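Local coordinates for SusD superfamily protein (Bacteroides vulgatus, PDB 3MYV), which probably binds polysaccharide at the bacterial outer membrane as a SusD-like protein, at residues L268-Y272 against V309-L315. Residues are numbered along the deposited sequence; the frame is centred on the assembly and turned at random.
Sequences LLNWY and VWWLYKL
The indole of W311 packs one face against the Asx turn of N270-Y272, where the loop after helix 265-268 of this SusD-family protein crosses the end of strand 307-312, half of an antiparallel hairpin with strand 299-304. W311 is at the centre of the contact. Tryptophan suits this place by offering a wide flat face to W271 CB, which sits 3.3 Å from the centroid of the W311 five-membered ring and 14° off its normal, a CH-pi contact. The five-membered rings of W271 and W311 are 27° from parallel and slid apart, so they barely overlap; W271 CZ3 reaches V309 CG2, 3.9 Å away. With CG between its backbone N and carbonyl carbon (chi1 63°), W311 rises from the strand to meet the loop, and Y272 CE2 packs 3.8 Å from W311 CZ2. The N270 amide runs alongside the same indole, ND2 3.6 Å from W311 CZ3.

Leucines suit the buried apolar end: L269 CD1 approaches L315 CD1 at 4.1 Å and, more loosely, L312 CD2.

No direct hydrogen bond joins the segments; waters bridge several of their polar groups. One donates to L269 O and accepts from L312 N. Asparagine suits the turn because N270 OD1 accepts from Y272 N at 2.9 Å, while ND2 donates to two waters, one bonded to L315 O. W311 NE1 donates to a water oxygen 2.9 Å away, in the indole plane at the ring edge, which also hydrogen-bonds Y272 OH.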
loop_
_atom_site.group_PDB
_atom_site.type_symbol
_atom_site.label_atom_id
_atom_site.label_comp_id
_atom_site.label_asym_id
_atom_site.label_seq_id
_atom_site.Cartn_x
_atom_site.Cartn_y
_atom_site.Cartn_z
ATOM N N LEU A 268 6.840 13.566 8.145
ATOM C CA LEU A 268 7.613 13.819 6.917
ATOM C C LEU A 268 6.853 14.648 5.893
ATOM O O LEU A 268 7.440 15.504 5.239
ATOM C CB LEU A 268 8.031 12.499 6.285
ATOM C CG LEU A 268 8.940 11.596 7.109
ATOM C CD1 LEU A 268 9.110 10.279 6.315
ATOM C CD2 LEU A 268 10.268 12.258 7.378
ATOM N N LEU A 269 5.556 14.387 5.717
ATOM C CA LEU A 269 4.760 15.101 4.705
ATOM C C LEU A 269 4.361 16.512 5.167
ATOM O O LEU A 269 3.930 17.336 4.375
ATOM C CB LEU A 269 3.487 14.334 4.348
ATOM C CG LEU A 269 3.597 13.118 3.416
ATOM C CD1 LEU A 269 2.220 12.739 2.938
ATOM C CD2 LEU A 269 4.506 13.389 2.220
ATOM N N ASN A 270 4.424 16.749 6.456
ATOM C CA ASN A 270 3.901 18.003 7.008
ATOM C C ASN A 270 4.869 19.168 6.784
ATOM O O ASN A 270 6.064 19.075 7.074
ATOM C CB ASN A 270 3.613 17.820 8.496
ATOM C CG ASN A 270 2.733 18.874 9.046
ATOM O OD1 ASN A 270 3.166 20.012 9.286
ATOM N ND2 ASN A 270 1.468 18.505 9.331
ATOM N N TRP A 271 4.322 20.279 6.312
ATOM C CA TRP A 271 5.100 21.476 6.007
ATOM C C TRP A 271 5.865 21.951 7.245
ATOM O O TRP A 271 7.009 22.405 7.146
ATOM C CB TRP A 271 4.164 22.593 5.516
ATOM C CG TRP A 271 4.841 23.894 5.238
ATOM C CD1 TRP A 271 5.062 24.908 6.116
ATOM C CD2 TRP A 271 5.418 24.301 3.996
ATOM N NE1 TRP A 271 5.744 25.918 5.506
ATOM C CE2 TRP A 271 5.967 25.580 4.196
ATOM C CE3 TRP A 271 5.524 23.703 2.723
ATOM C CZ2 TRP A 271 6.615 26.283 3.182
ATOM C CZ3 TRP A 271 6.160 24.404 1.710
ATOM C CH2 TRP A 271 6.698 25.678 1.945
ATOM N N TYR A 272 5.205 21.818 8.395
ATOM C CA TYR A 272 5.745 22.259 9.687
ATOM C C TYR A 272 6.617 21.211 10.385
ATOM O O TYR A 272 7.176 21.487 11.456
ATOM C CB TYR A 272 4.597 22.672 10.588
ATOM C CG TYR A 272 3.806 23.775 9.932
ATOM C CD1 TYR A 272 4.282 25.079 9.930
ATOM C CD2 TYR A 272 2.632 23.487 9.241
ATOM C CE1 TYR A 272 3.601 26.098 9.263
ATOM C CE2 TYR A 272 1.919 24.488 8.588
ATOM C CZ TYR A 272 2.402 25.789 8.608
ATOM O OH TYR A 272 1.707 26.757 7.943
ATOM N N VAL A 309 3.363 26.402 -3.921
ATOM C CA VAL A 309 3.269 24.941 -3.911
ATOM C C VAL A 309 2.143 24.529 -2.972
ATOM O O VAL A 309 1.627 25.346 -2.200
ATOM C CB VAL A 309 4.581 24.237 -3.481
ATOM C CG1 VAL A 309 5.720 24.674 -4.413
ATOM C CG2 VAL A 309 4.911 24.510 -1.985
ATOM N N TRP A 310 1.765 23.261 -3.055
ATOM C CA TRP A 310 0.749 22.715 -2.174
ATOM C C TRP A 310 1.289 21.440 -1.520
ATOM O O TRP A 310 1.875 20.568 -2.189
ATOM C CB TRP A 310 -0.529 22.401 -2.942
ATOM C CG TRP A 310 -1.259 23.609 -3.461
ATOM C CD1 TRP A 310 -2.314 24.249 -2.879
ATOM C CD2 TRP A 310 -0.999 24.300 -4.687
ATOM N NE1 TRP A 310 -2.712 25.311 -3.651
ATOM C CE2 TRP A 310 -1.928 25.361 -4.771
ATOM C CE3 TRP A 310 -0.068 24.128 -5.717
ATOM C CZ2 TRP A 310 -1.956 26.239 -5.840
ATOM C CZ3 TRP A 310 -0.091 25.013 -6.783
ATOM C CH2 TRP A 310 -1.036 26.052 -6.839
ATOM N N TRP A 311 1.061 21.334 -0.211
ATOM C CA TRP A 311 1.438 20.140 0.526
ATOM C C TRP A 311 0.177 19.420 0.938
ATOM O O TRP A 311 -0.914 19.982 0.910
ATOM C CB TRP A 311 2.354 20.461 1.726
ATOM C CG TRP A 311 1.824 21.300 2.830
ATOM C CD1 TRP A 311 1.785 22.672 2.858
ATOM C CD2 TRP A 311 1.317 20.864 4.105
ATOM N NE1 TRP A 311 1.276 23.102 4.057
ATOM C CE2 TRP A 311 0.992 22.010 4.839
ATOM C CE3 TRP A 311 1.103 19.606 4.689
ATOM C CZ2 TRP A 311 0.424 21.948 6.130
ATOM C CZ3 TRP A 311 0.582 19.546 5.958
ATOM C CH2 TRP A 311 0.241 20.704 6.670
ATOM N N LEU A 312 0.336 18.150 1.268
ATOM C CA LEU A 312 -0.789 17.275 1.496
ATOM C C LEU A 312 -0.992 17.142 3.002
ATOM O O LEU A 312 -0.166 16.578 3.709
ATOM C CB LEU A 312 -0.571 15.883 0.911
ATOM C CG LEU A 312 -1.746 14.914 1.102
ATOM C CD1 LEU A 312 -2.979 15.408 0.343
ATOM C CD2 LEU A 312 -1.326 13.472 0.655
ATOM N N TYR A 313 -2.127 17.631 3.457
ATOM C CA TYR A 313 -2.478 17.563 4.839
ATOM C C TYR A 313 -3.562 16.497 5.057
ATOM O O TYR A 313 -4.695 16.753 5.487
ATOM C CB TYR A 313 -2.880 18.954 5.307
ATOM C CG TYR A 313 -2.987 19.100 6.799
ATOM C CD1 TYR A 313 -2.199 18.326 7.667
ATOM C CD2 TYR A 313 -3.838 20.041 7.354
ATOM C CE1 TYR A 313 -2.267 18.491 9.020
ATOM C CE2 TYR A 313 -3.930 20.196 8.752
ATOM C CZ TYR A 313 -3.146 19.412 9.558
ATOM O OH TYR A 313 -3.211 19.571 10.924
ATOM N N LYS A 314 -3.166 15.269 4.762
ATOM C CA LYS A 314 -4.018 14.115 4.925
ATOM C C LYS A 314 -3.796 13.429 6.273
ATOM O O LYS A 314 -4.694 12.763 6.767
ATOM C CB LYS A 314 -3.834 13.146 3.740
ATOM C CG LYS A 314 -4.624 11.870 3.861
ATOM C CD LYS A 314 -4.567 11.027 2.597
ATOM C CE LYS A 314 -5.725 11.244 1.681
ATOM N NZ LYS A 314 -5.768 10.345 0.426
ATOM N N LEU A 315 -2.625 13.595 6.886
ATOM C CA LEU A 315 -2.401 13.052 8.206
ATOM C C LEU A 315 -2.491 14.219 9.184
ATOM O O LEU A 315 -1.520 14.978 9.409
ATOM C CB LEU A 315 -1.041 12.322 8.257
ATOM C CG LEU A 315 -0.980 11.107 7.296
ATOM C CD1 LEU A 315 -0.357 11.456 5.893
ATOM C CD2 LEU A 315 -0.203 9.975 7.901
HETATM O O HOH W 1 3.006 17.033 1.762
HETATM O O HOH W 2 0.815 15.636 8.459
HETATM O O HOH W 3 -0.146 20.190 11.108
HETATM O O HOH W 4 0.987 25.779 5.143
#